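Acyl-coenzyme A oxidase acox-1.2 (Caenorhabditis elegans, PDB 5K3J) catalyses the FAD-dependent, oxygen-consuming desaturation of ascaroside-CoAs with a five-carbon omega side chain, the first step of the peroxisomal beta-oxidation that shortens ascaroside pheromones. Local coordinates at residues 4-9 and 16-21; 61-66 and 636-641; 346-351 and 564-569. All blocks are in the same frame, centred on the assembly; numbering follows the deposited sequence.

Interaction 1 (4-9 and 16-21); sequences RSIRDG and EERRMA
The guanidinium of Arg18 has the backbone O of Ser5 over one face, and the CB of Ser5 stands 4.3 Å from its CZ, above the centre of the plane. Although Ser5 O lies 2.9 Å from Arg18 NH1, it sits above the flat group, where the N-H bonds do not point, and the pair is not a hydrogen bond. The N-H groups have other partners: NE and NH1 form salt bridges with Asp606 and Asp10, and NH2 donates to the carbonyl of Arg622. A second guanidinium, that of Arg19, takes the CD1 of Ile6 over one face, 3.7 Å from NH1, and the two side chains cross at about a right angle. Bends at chi2 and chi3 bring the guanidinium of Arg19 over the CD1 of Ile6. Ile6 also serves Arg18: its CG1 packs on Arg18 CB at 3.6 Å, and the two side chains run antiparallel alongside one another. A branched apolar residue suits this place, because one side chain can touch both the aliphatic root of Arg18 and the flat end of Arg19. The contact folds the N-terminal arm back on helix 12-18 and the type I turn of Arg18 to Ala21. Helix 601-606 touches both segments, with Val602 against Arg18, Ser603 against Ala21 and Asp606 against Ser5.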
loop_
_atom_site.group_PDB
_atom_site.type_symbol
_atom_site.label_atom_id
_atom_site.label_comp_id
_atom_site.label_asym_id
_atom_site.label_seq_id
_atom_site.Cartn_x
_atom_site.Cartn_y
_atom_site.Cartn_z
ATOM N N ARG A 4 -7.513 24.542 -20.416
ATOM C CA ARG A 4 -8.584 25.332 -19.818
ATOM C C ARG A 4 -8.416 25.512 -18.306
ATOM O O ARG A 4 -9.220 26.190 -17.664
ATOM C CB ARG A 4 -9.940 24.684 -20.121
ATOM C CG ARG A 4 -11.029 25.671 -20.511
ATOM C CD ARG A 4 -10.701 26.389 -21.818
ATOM N NE ARG A 4 -11.159 25.650 -22.992
ATOM C CZ ARG A 4 -11.039 26.089 -24.242
ATOM N NH1 ARG A 4 -11.485 25.354 -25.252
ATOM N NH2 ARG A 4 -10.472 27.265 -24.484
ATOM N N SER A 5 -7.371 24.910 -17.744
ATOM C CA SER A 5 -7.138 24.960 -16.302
ATOM C C SER A 5 -6.185 26.096 -15.923
ATOM O O SER A 5 -5.767 26.214 -14.771
ATOM C CB SER A 5 -6.588 23.620 -15.809
ATOM O OG SER A 5 -7.422 22.553 -16.224
ATOM N N ILE A 6 -5.850 26.927 -16.906
ATOM C CA ILE A 6 -5.029 28.113 -16.689
ATOM C C ILE A 6 -5.847 29.244 -16.065
ATOM O O ILE A 6 -6.933 29.560 -16.545
ATOM C CB ILE A 6 -4.415 28.606 -18.013
ATOM C CG1 ILE A 6 -3.426 27.576 -18.565
ATOM C CG2 ILE A 6 -3.739 29.954 -17.827
ATOM C CD1 ILE A 6 -3.016 27.830 -20.002
ATOM N N ARG A 7 -5.328 29.845 -14.996
ATOM C CA ARG A 7 -6.013 30.950 -14.323
ATOM C C ARG A 7 -5.035 32.064 -13.953
ATOM O O ARG A 7 -3.817 31.885 -14.031
ATOM C CB ARG A 7 -6.732 30.458 -13.064
ATOM C CG ARG A 7 -7.682 29.293 -13.289
ATOM C CD ARG A 7 -9.014 29.737 -13.865
ATOM N NE ARG A 7 -9.797 28.591 -14.317
ATOM C CZ ARG A 7 -11.090 28.639 -14.619
ATOM N NH1 ARG A 7 -11.718 27.544 -15.025
ATOM N NH2 ARG A 7 -11.757 29.781 -14.509
ATOM N N ASP A 8 -5.573 33.215 -13.554
ATOM C CA ASP A 8 -4.751 34.326 -13.082
ATOM C C ASP A 8 -4.305 34.073 -11.648
ATOM O O ASP A 8 -5.103 33.667 -10.804
ATOM C CB ASP A 8 -5.513 35.655 -13.169
ATOM C CG ASP A 8 -5.726 36.121 -14.601
ATOM O OD1 ASP A 8 -5.101 35.546 -15.516
ATOM O OD2 ASP A 8 -6.511 37.070 -14.814
ATOM N N GLY A 9 -3.025 34.312 -11.379
ATOM C CA GLY A 9 -2.474 34.119 -10.051
ATOM C C GLY A 9 -1.797 32.770 -9.897
ATOM O O GLY A 9 -1.210 32.478 -8.855
ATOM N N GLU A 16 3.726 27.570 -17.120
ATOM C CA GLU A 16 4.580 27.297 -18.269
ATOM C C GLU A 16 4.447 25.842 -18.707
ATOM O O GLU A 16 4.793 25.493 -19.833
ATOM C CB GLU A 16 6.042 27.634 -17.953
ATOM C CG GLU A 16 6.757 26.624 -17.073
ATOM C CD GLU A 16 8.232 26.948 -16.899
ATOM O OE1 GLU A 16 8.661 28.034 -17.345
ATOM O OE2 GLU A 16 8.964 26.115 -16.320
ATOM N N GLU A 17 3.937 25.003 -17.809
ATOM C CA GLU A 17 3.652 23.607 -18.123
ATOM C C GLU A 17 2.359 23.482 -18.923
ATOM O O GLU A 17 2.219 22.596 -19.765
ATOM C CB GLU A 17 3.558 22.776 -16.841
ATOM C CG GLU A 17 4.886 22.560 -16.133
ATOM C CD GLU A 17 5.785 21.571 -16.851
ATOM O OE1 GLU A 17 5.274 20.783 -17.677
ATOM O OE2 GLU A 17 7.005 21.579 -16.585
ATOM N N ARG A 18 1.418 24.384 -18.656
ATOM C CA ARG A 18 0.111 24.351 -19.302
ATOM C C ARG A 18 0.122 25.091 -20.632
ATOM O O ARG A 18 -0.737 24.868 -21.485
ATOM C CB ARG A 18 -0.949 24.942 -18.371
ATOM C CG ARG A 18 -1.226 24.081 -17.154
ATOM C CD ARG A 18 -2.024 24.827 -16.095
ATOM N NE ARG A 18 -2.331 23.958 -14.962
ATOM C CZ ARG A 18 -2.857 24.375 -13.815
ATOM N NH1 ARG A 18 -3.137 25.660 -13.631
ATOM N NH2 ARG A 18 -3.102 23.502 -12.844
ATOM N N ARG A 19 1.105 25.968 -20.807
ATOM C CA ARG A 19 1.289 26.667 -22.072
ATOM C C ARG A 19 1.784 25.681 -23.131
ATOM O O ARG A 19 1.745 25.965 -24.329
ATOM C CB ARG A 19 2.278 27.825 -21.911
ATOM C CG ARG A 19 1.881 29.106 -22.630
ATOM C CD ARG A 19 1.040 30.013 -21.742
ATOM N NE ARG A 19 -0.375 29.989 -22.097
ATOM C CZ ARG A 19 -1.246 30.921 -21.725
ATOM N NH1 ARG A 19 -2.519 30.830 -22.085
ATOM N NH2 ARG A 19 -0.840 31.951 -20.991
ATOM N N MET A 20 2.238 24.515 -22.674
ATOM C CA MET A 20 2.765 23.476 -23.550
ATOM C C MET A 20 1.675 22.519 -24.032
ATOM O O MET A 20 1.977 21.487 -24.631
ATOM C CB MET A 20 3.856 22.670 -22.837
ATOM C CG MET A 20 4.951 23.510 -22.199
ATOM S SD MET A 20 6.207 22.534 -21.341
ATOM C CE MET A 20 7.259 22.033 -22.701
ATOM N N ALA A 21 0.415 22.855 -23.770
ATOM C CA ALA A 21 -0.700 21.976 -24.126
ATOM C C ALA A 21 -0.874 21.861 -25.642
ATOM O O ALA A 21 -1.001 22.869 -26.335
ATOM C CB ALA A 21 -1.988 22.478 -23.486
#

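Interaction 2 (61-66 and 636-641); sequences YPFLTR and SSPLNN
Phe63 lays one face of its ring on Ser637 and Pro638, and it is the residue of 61-66 through which this contact is made. The segment prepares it with a short 3-10 turn over 61-63, in which Leu64 N is bonded to Tyr61 O at 3.2 Å; Pro62, with its fixed phi, fits such a turn. Phe63 comes next, its CB pointing toward 636-641. Its CG is anti to the carbonyl carbon, which carries the ring out to the other loop. Two CH-pi contacts meet the same face: Pro638 CD lies 3.7 Å from the centroid of the Phe63 ring, 17° off the normal, and Ser637 CA lies 3.9 Å from that centroid, 26° off. The proline comes over the root of the ring, with CD 3.6 Å from Phe63 CG, while the serine lies over the far end, with CA 3.5 Å from Phe63 CZ. At the rim, near the ring plane, Ser636 OG approaches Phe63 CE2 to 3.6 Å; this hydroxyl is hydrogen-bonded to the carbonyl of Trp633, whose ring meets that of Phe63 at a slant. Beyond Leu64, which turns away, Thr65 is the N-cap of helix 66-82, its OG1 bonded to the backbone N of Glu68. Ser637 OG is bonded back to the carbonyl of Ala634, in the last turn of helix 626-636, and Asn640 reaches the backbone N of Asp236 in the second subunit. No hydrogen bond links the two segments. An aromatic face meets C-H groups next to backbone nitrogens, and the join between the N-terminal region and the C-terminal loop probably rests on shape and dispersion, with a small electrostatic share from the polarised C-H groups.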
loop_
_atom_site.group_PDB
_atom_site.type_symbol
_atom_site.label_atom_id
_atom_site.label_comp_id
_atom_site.label_asym_id
_atom_site.label_seq_id
_atom_site.Cartn_x
_atom_site.Cartn_y
_atom_site.Cartn_z
ATOM N N TYR A 61 -9.940 17.441 6.079
ATOM C CA TYR A 61 -10.334 16.082 6.458
ATOM C C TYR A 61 -9.284 15.241 7.203
ATOM O O TYR A 61 -9.652 14.456 8.075
ATOM C CB TYR A 61 -10.796 15.305 5.214
ATOM C CG TYR A 61 -12.254 15.503 4.869
ATOM C CD1 TYR A 61 -13.019 16.452 5.528
ATOM C CD2 TYR A 61 -12.868 14.730 3.894
ATOM C CE1 TYR A 61 -14.355 16.635 5.218
ATOM C CE2 TYR A 61 -14.207 14.903 3.577
ATOM C CZ TYR A 61 -14.945 15.858 4.244
ATOM O OH TYR A 61 -16.273 16.032 3.933
ATOM N N PRO A 62 -7.990 15.367 6.853
ATOM C CA PRO A 62 -7.013 14.631 7.665
ATOM C C PRO A 62 -7.033 14.983 9.155
ATOM O O PRO A 62 -6.682 14.129 9.968
ATOM C CB PRO A 62 -5.681 15.035 7.043
ATOM C CG PRO A 62 -6.008 15.267 5.628
ATOM C CD PRO A 62 -7.375 15.888 5.618
ATOM N N PHE A 63 -7.446 16.199 9.507
ATOM C CA PHE A 63 -7.418 16.635 10.903
ATOM C C PHE A 63 -8.510 15.982 11.756
ATOM O O PHE A 63 -8.508 16.105 12.982
ATOM C CB PHE A 63 -7.562 18.158 11.002
ATOM C CG PHE A 63 -6.448 18.928 10.342
ATOM C CD1 PHE A 63 -5.297 18.291 9.906
ATOM C CD2 PHE A 63 -6.554 20.295 10.167
ATOM C CE1 PHE A 63 -4.277 19.005 9.301
ATOM C CE2 PHE A 63 -5.541 21.012 9.563
ATOM C CZ PHE A 63 -4.399 20.363 9.126
ATOM N N LEU A 64 -9.435 15.281 11.109
ATOM C CA LEU A 64 -10.631 14.784 11.784
ATOM C C LEU A 64 -10.432 13.436 12.466
ATOM O O LEU A 64 -9.825 12.522 11.902
ATOM C CB LEU A 64 -11.782 14.680 10.785
ATOM C CG LEU A 64 -12.278 16.013 10.236
ATOM C CD1 LEU A 64 -13.213 15.776 9.059
ATOM C CD2 LEU A 64 -12.968 16.797 11.341
ATOM N N THR A 65 -10.952 13.325 13.687
ATOM C CA THR A 65 -10.987 12.054 14.396
ATOM C C THR A 65 -11.985 11.138 13.706
ATOM O O THR A 65 -12.729 11.575 12.829
ATOM C CB THR A 65 -11.381 12.220 15.880
ATOM O OG1 THR A 65 -12.792 12.445 15.987
ATOM C CG2 THR A 65 -10.641 13.383 16.500
ATOM N N ARG A 66 -12.008 9.874 14.111
ATOM C CA ARG A 66 -12.845 8.881 13.450
ATOM C C ARG A 66 -14.332 9.191 13.637
ATOM O O ARG A 66 -15.121 9.051 12.701
ATOM C CB ARG A 66 -12.516 7.481 13.971
ATOM C CG ARG A 66 -12.494 6.407 12.898
ATOM C CD ARG A 66 -13.889 5.907 12.584
ATOM N NE ARG A 66 -14.202 4.682 13.314
ATOM C CZ ARG A 66 -15.186 3.851 12.988
ATOM N NH1 ARG A 66 -15.954 4.107 11.936
ATOM N NH2 ARG A 66 -15.400 2.757 13.706
ATOM N N SER A 636 -1.682 25.074 10.890
ATOM C CA SER A 636 -3.069 25.023 11.332
ATOM C C SER A 636 -3.447 23.642 11.869
ATOM O O SER A 636 -4.521 23.475 12.439
ATOM C CB SER A 636 -4.010 25.409 10.185
ATOM O OG SER A 636 -4.211 24.319 9.300
ATOM N N SER A 637 -2.567 22.660 11.687
ATOM C CA SER A 637 -2.831 21.294 12.144
ATOM C C SER A 637 -2.935 21.245 13.669
ATOM O O SER A 637 -2.195 21.935 14.362
ATOM C CB SER A 637 -1.741 20.338 11.644
ATOM O OG SER A 637 -0.610 20.363 12.492
ATOM N N PRO A 638 -3.862 20.420 14.190
ATOM C CA PRO A 638 -4.275 20.373 15.601
ATOM C C PRO A 638 -3.159 20.249 16.641
ATOM O O PRO A 638 -3.342 20.731 17.756
ATOM C CB PRO A 638 -5.167 19.128 15.654
ATOM C CG PRO A 638 -5.724 19.017 14.282
ATOM C CD PRO A 638 -4.611 19.447 13.374
ATOM N N LEU A 639 -2.041 19.616 16.308
ATOM C CA LEU A 639 -0.992 19.421 17.305
ATOM C C LEU A 639 -0.351 20.757 17.694
ATOM O O LEU A 639 0.235 20.886 18.770
ATOM C CB LEU A 639 0.069 18.443 16.796
ATOM C CG LEU A 639 0.609 17.480 17.859
ATOM C CD1 LEU A 639 -0.539 16.681 18.456
ATOM C CD2 LEU A 639 1.686 16.550 17.305
ATOM N N ASN A 640 -0.485 21.750 16.818
ATOM C CA ASN A 640 0.090 23.075 17.036
ATOM C C ASN A 640 -0.836 24.025 17.793
ATOM O O ASN A 640 -0.594 25.232 17.838
ATOM C CB ASN A 640 0.473 23.705 15.694
ATOM C CG ASN A 640 1.653 23.019 15.039
ATOM O OD1 ASN A 640 2.618 22.644 15.703
ATOM N ND2 ASN A 640 1.584 22.855 13.724
ATOM N N ASN A 641 -1.897 23.486 18.385
ATOM C CA ASN A 641 -2.818 24.304 19.165
ATOM C C ASN A 641 -2.136 24.919 20.376
ATOM O O ASN A 641 -2.550 25.967 20.865
ATOM C CB ASN A 641 -4.027 23.487 19.616
ATOM C CG ASN A 641 -5.011 23.240 18.495
ATOM O OD1 ASN A 641 -5.075 24.002 17.528
ATOM N ND2 ASN A 641 -5.791 22.175 18.621
#

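Interaction 3 (346-351 and 564-569); sequences LARAYA and NYELLD. With ATP (adenosine-5'-triphosphate), chain H.
Tyr565 sets its CE2 over one face of the Arg348 guanidinium, 4.1 Å from NH2 and toward the rim of the group. With CG anti to the backbone N (chi1 177°), its ring projects toward the nucleotide, where OH lies beside the ATP ribose at C5'. Next comes Glu566, whose bent chain presents both oxygens to the side of the guanidinium, each through its syn lone pair. Arg348 NH2 bonds Glu566 OE1 at 2.9 Å, nearly in the guanidinium plane and fairly straight (160°); Arg348 NE reaches Glu566 OE2 at 2.8 Å, tilted out of that plane and the less straight of the two. This buried two-pronged salt bridge ties helix 343-363 of the C-alpha1 domain to helix 549-569 of the C-terminal acyl-CoA oxidase region, the two segments crossing at 104°. Arg532 also binds OE1. With a methionine in place of Arg348, Glu566 OE2 would probably lose its charged mate and the carboxylate would be freer to turn. One turn on, Asp569 OD2 lies 4.2 Å from Arg348 NH2, beyond a salt bridge, and pairs instead with Arg532, while its OD1 stands 3.2 Å from ATP O1B.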
loop_
_atom_site.group_PDB
_atom_site.type_symbol
_atom_site.label_atom_id
_atom_site.label_comp_id
_atom_site.label_asym_id
_atom_site.label_seq_id
_atom_site.Cartn_x
_atom_site.Cartn_y
_atom_site.Cartn_z
ATOM N N LEU A 346 -0.499 6.751 -15.732
ATOM C CA LEU A 346 -1.335 7.710 -16.441
ATOM C C LEU A 346 -1.919 7.084 -17.701
ATOM O O LEU A 346 -3.039 7.392 -18.100
ATOM C CB LEU A 346 -0.537 8.967 -16.793
ATOM C CG LEU A 346 -1.325 10.080 -17.480
ATOM C CD1 LEU A 346 -2.482 10.522 -16.598
ATOM C CD2 LEU A 346 -0.421 11.255 -17.826
ATOM N N ALA A 347 -1.153 6.192 -18.318
ATOM C CA ALA A 347 -1.629 5.453 -19.478
ATOM C C ALA A 347 -2.690 4.446 -19.046
ATOM O O ALA A 347 -3.651 4.188 -19.773
ATOM C CB ALA A 347 -0.477 4.755 -20.178
ATOM N N ARG A 348 -2.507 3.883 -17.855
ATOM C CA ARG A 348 -3.445 2.905 -17.315
ATOM C C ARG A 348 -4.753 3.555 -16.882
ATOM O O ARG A 348 -5.824 2.988 -17.074
ATOM C CB ARG A 348 -2.816 2.159 -16.137
ATOM C CG ARG A 348 -1.911 1.010 -16.551
ATOM C CD ARG A 348 -1.133 0.448 -15.372
ATOM N NE ARG A 348 -0.464 -0.801 -15.721
ATOM C CZ ARG A 348 0.351 -1.466 -14.910
ATOM N NH1 ARG A 348 0.606 -0.995 -13.697
ATOM N NH2 ARG A 348 0.913 -2.598 -15.312
ATOM N N ALA A 349 -4.655 4.745 -16.299
ATOM C CA ALA A 349 -5.833 5.472 -15.839
ATOM C C ALA A 349 -6.803 5.721 -16.989
ATOM O O ALA A 349 -8.012 5.533 -16.845
ATOM C CB ALA A 349 -5.431 6.782 -15.197
ATOM N N TYR A 350 -6.262 6.148 -18.127
ATOM C CA TYR A 350 -7.051 6.310 -19.341
ATOM C C TYR A 350 -7.547 4.963 -19.852
ATOM O O TYR A 350 -8.723 4.811 -20.180
ATOM C CB TYR A 350 -6.233 7.013 -20.428
ATOM C CG TYR A 350 -6.155 8.514 -20.266
ATOM C CD1 TYR A 350 -5.061 9.109 -19.656
ATOM C CD2 TYR A 350 -7.175 9.335 -20.725
ATOM C CE1 TYR A 350 -4.983 10.480 -19.505
ATOM C CE2 TYR A 350 -7.109 10.708 -20.580
ATOM C CZ TYR A 350 -6.008 11.276 -19.969
ATOM O OH TYR A 350 -5.934 12.640 -19.820
ATOM N N ALA A 351 -6.642 3.990 -19.913
ATOM C CA ALA A 351 -6.963 2.670 -20.445
ATOM C C ALA A 351 -8.055 1.990 -19.627
ATOM O O ALA A 351 -8.963 1.371 -20.186
ATOM C CB ALA A 351 -5.718 1.797 -20.489
ATOM N N ASN A 564 3.720 -0.594 -24.764
ATOM C CA ASN A 564 5.150 -0.863 -24.692
ATOM C C ASN A 564 5.576 -1.190 -23.265
ATOM O O ASN A 564 6.335 -2.130 -23.029
ATOM C CB ASN A 564 5.949 0.327 -25.223
ATOM C CG ASN A 564 6.217 0.233 -26.712
ATOM O OD1 ASN A 564 7.180 -0.401 -27.143
ATOM N ND2 ASN A 564 5.362 0.866 -27.508
ATOM N N TYR A 565 5.076 -0.405 -22.317
ATOM C CA TYR A 565 5.353 -0.618 -20.904
ATOM C C TYR A 565 4.752 -1.937 -20.433
ATOM O O TYR A 565 5.388 -2.687 -19.693
ATOM C CB TYR A 565 4.810 0.542 -20.064
ATOM C CG TYR A 565 5.002 0.360 -18.573
ATOM C CD1 TYR A 565 6.180 0.752 -17.950
ATOM C CD2 TYR A 565 4.004 -0.206 -17.790
ATOM C CE1 TYR A 565 6.357 0.583 -16.589
ATOM C CE2 TYR A 565 4.173 -0.380 -16.433
ATOM C CZ TYR A 565 5.351 0.018 -15.837
ATOM O OH TYR A 565 5.527 -0.150 -14.484
ATOM N N GLU A 566 3.525 -2.216 -20.864
ATOM C CA GLU A 566 2.838 -3.434 -20.449
ATOM C C GLU A 566 3.535 -4.672 -21.013
ATOM O O GLU A 566 3.684 -5.675 -20.316
ATOM C CB GLU A 566 1.369 -3.413 -20.884
ATOM C CG GLU A 566 0.568 -2.200 -20.406
ATOM C CD GLU A 566 0.517 -2.057 -18.893
ATOM O OE1 GLU A 566 0.647 -3.076 -18.183
ATOM O OE2 GLU A 566 0.343 -0.916 -18.412
ATOM N N LEU A 567 3.966 -4.589 -22.268
ATOM C CA LEU A 567 4.619 -5.710 -22.944
ATOM C C LEU A 567 5.925 -6.110 -22.263
ATOM O O LEU A 567 6.295 -7.285 -22.236
ATOM C CB LEU A 567 4.891 -5.361 -24.409
ATOM C CG LEU A 567 5.373 -6.517 -25.286
ATOM C CD1 LEU A 567 4.240 -7.504 -25.521
ATOM C CD2 LEU A 567 5.942 -6.015 -26.606
ATOM N N LEU A 568 6.616 -5.118 -21.717
ATOM C CA LEU A 568 7.887 -5.342 -21.044
ATOM C C LEU A 568 7.666 -5.946 -19.661
ATOM O O LEU A 568 8.470 -6.750 -19.185
ATOM C CB LEU A 568 8.663 -4.028 -20.938
ATOM C CG LEU A 568 10.056 -4.056 -20.310
ATOM C CD1 LEU A 568 10.869 -5.213 -20.864
ATOM C CD2 LEU A 568 10.762 -2.733 -20.562
ATOM N N ASP A 569 6.561 -5.561 -19.029
ATOM C CA ASP A 569 6.211 -6.070 -17.709
ATOM C C ASP A 569 5.874 -7.557 -17.774
ATOM O O ASP A 569 5.915 -8.257 -16.763
ATOM C CB ASP A 569 5.033 -5.283 -17.127
ATOM C CG ASP A 569 4.778 -5.604 -15.667
ATOM O OD1 ASP A 569 5.758 -5.664 -14.894
ATOM O OD2 ASP A 569 3.601 -5.802 -15.294
HETATM P PG ATP H . 12.238 -5.094 -13.004
HETATM O O1G ATP H . 12.010 -6.332 -13.835
HETATM O O2G ATP H . 13.155 -4.081 -13.648
HETATM O O3G ATP H . 12.513 -5.346 -11.540
HETATM P PB ATP H . 10.097 -3.983 -14.413
HETATM O O1B ATP H . 8.644 -4.382 -14.303
HETATM O O2B ATP H . 10.937 -4.531 -15.541
HETATM O O3B ATP H . 10.821 -4.333 -13.021
HETATM P PA ATP H . 10.583 -1.394 -13.298
HETATM O O1A ATP H . 11.692 -1.984 -12.466
HETATM O O2A ATP H . 10.773 -0.010 -13.868
HETATM O O3A ATP H . 10.129 -2.371 -14.499
HETATM O "O5'" ATP H . 9.255 -1.362 -12.389
HETATM C "C5'" ATP H . 8.165 -0.524 -12.761
HETATM C "C4'" ATP H . 7.705 0.259 -11.544
HETATM O "O4'" ATP H . 8.248 -0.315 -10.353
HETATM C "C3'" ATP H . 8.204 1.691 -11.624
HETATM O "O3'" ATP H . 7.111 2.593 -11.439
HETATM C "C2'" ATP H . 9.161 1.850 -10.465
HETATM O "O2'" ATP H . 8.975 3.119 -9.839
HETATM C "C1'" ATP H . 8.770 0.725 -9.522
HETATM N N9 ATP H . 9.909 0.264 -8.681
HETATM C C8 ATP H . 10.789 -0.719 -8.965
HETATM N N7 ATP H . 11.689 -0.872 -7.960
HETATM C C5 ATP H . 11.388 0.024 -7.003
HETATM C C6 ATP H . 11.936 0.396 -5.676
HETATM N N6 ATP H . 13.016 -0.235 -5.154
HETATM N N1 ATP H . 11.322 1.388 -4.998
HETATM C C2 ATP H . 10.248 2.025 -5.501
HETATM N N3 ATP H . 9.698 1.740 -6.696
HETATM C C4 ATP H . 10.213 0.766 -7.482
#

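Overall arrangement
The three contacts are well separated: the centres of interactions 1 and 3 are about 27 Å apart, those of 1 and 2 about 33 Å, and those of 2 and 3 about 38 Å, and none touches another. Interaction 1 closes first along the chain, within the N-terminal residues; interaction 3 is then nested inside the long loop closed by interaction 2. Helix 601-606 is a shared neighbour: it flanks interaction 1, and its Leu604 carbonyl takes the Tyr350 hydroxyl of 346-351. Interaction 1 thus closes the N-terminus on itself against that helix, interaction 2 joins the N-terminal region to the C-terminal loop, and interaction 3 joins two helices of the interior beside an ATP shared between the subunits.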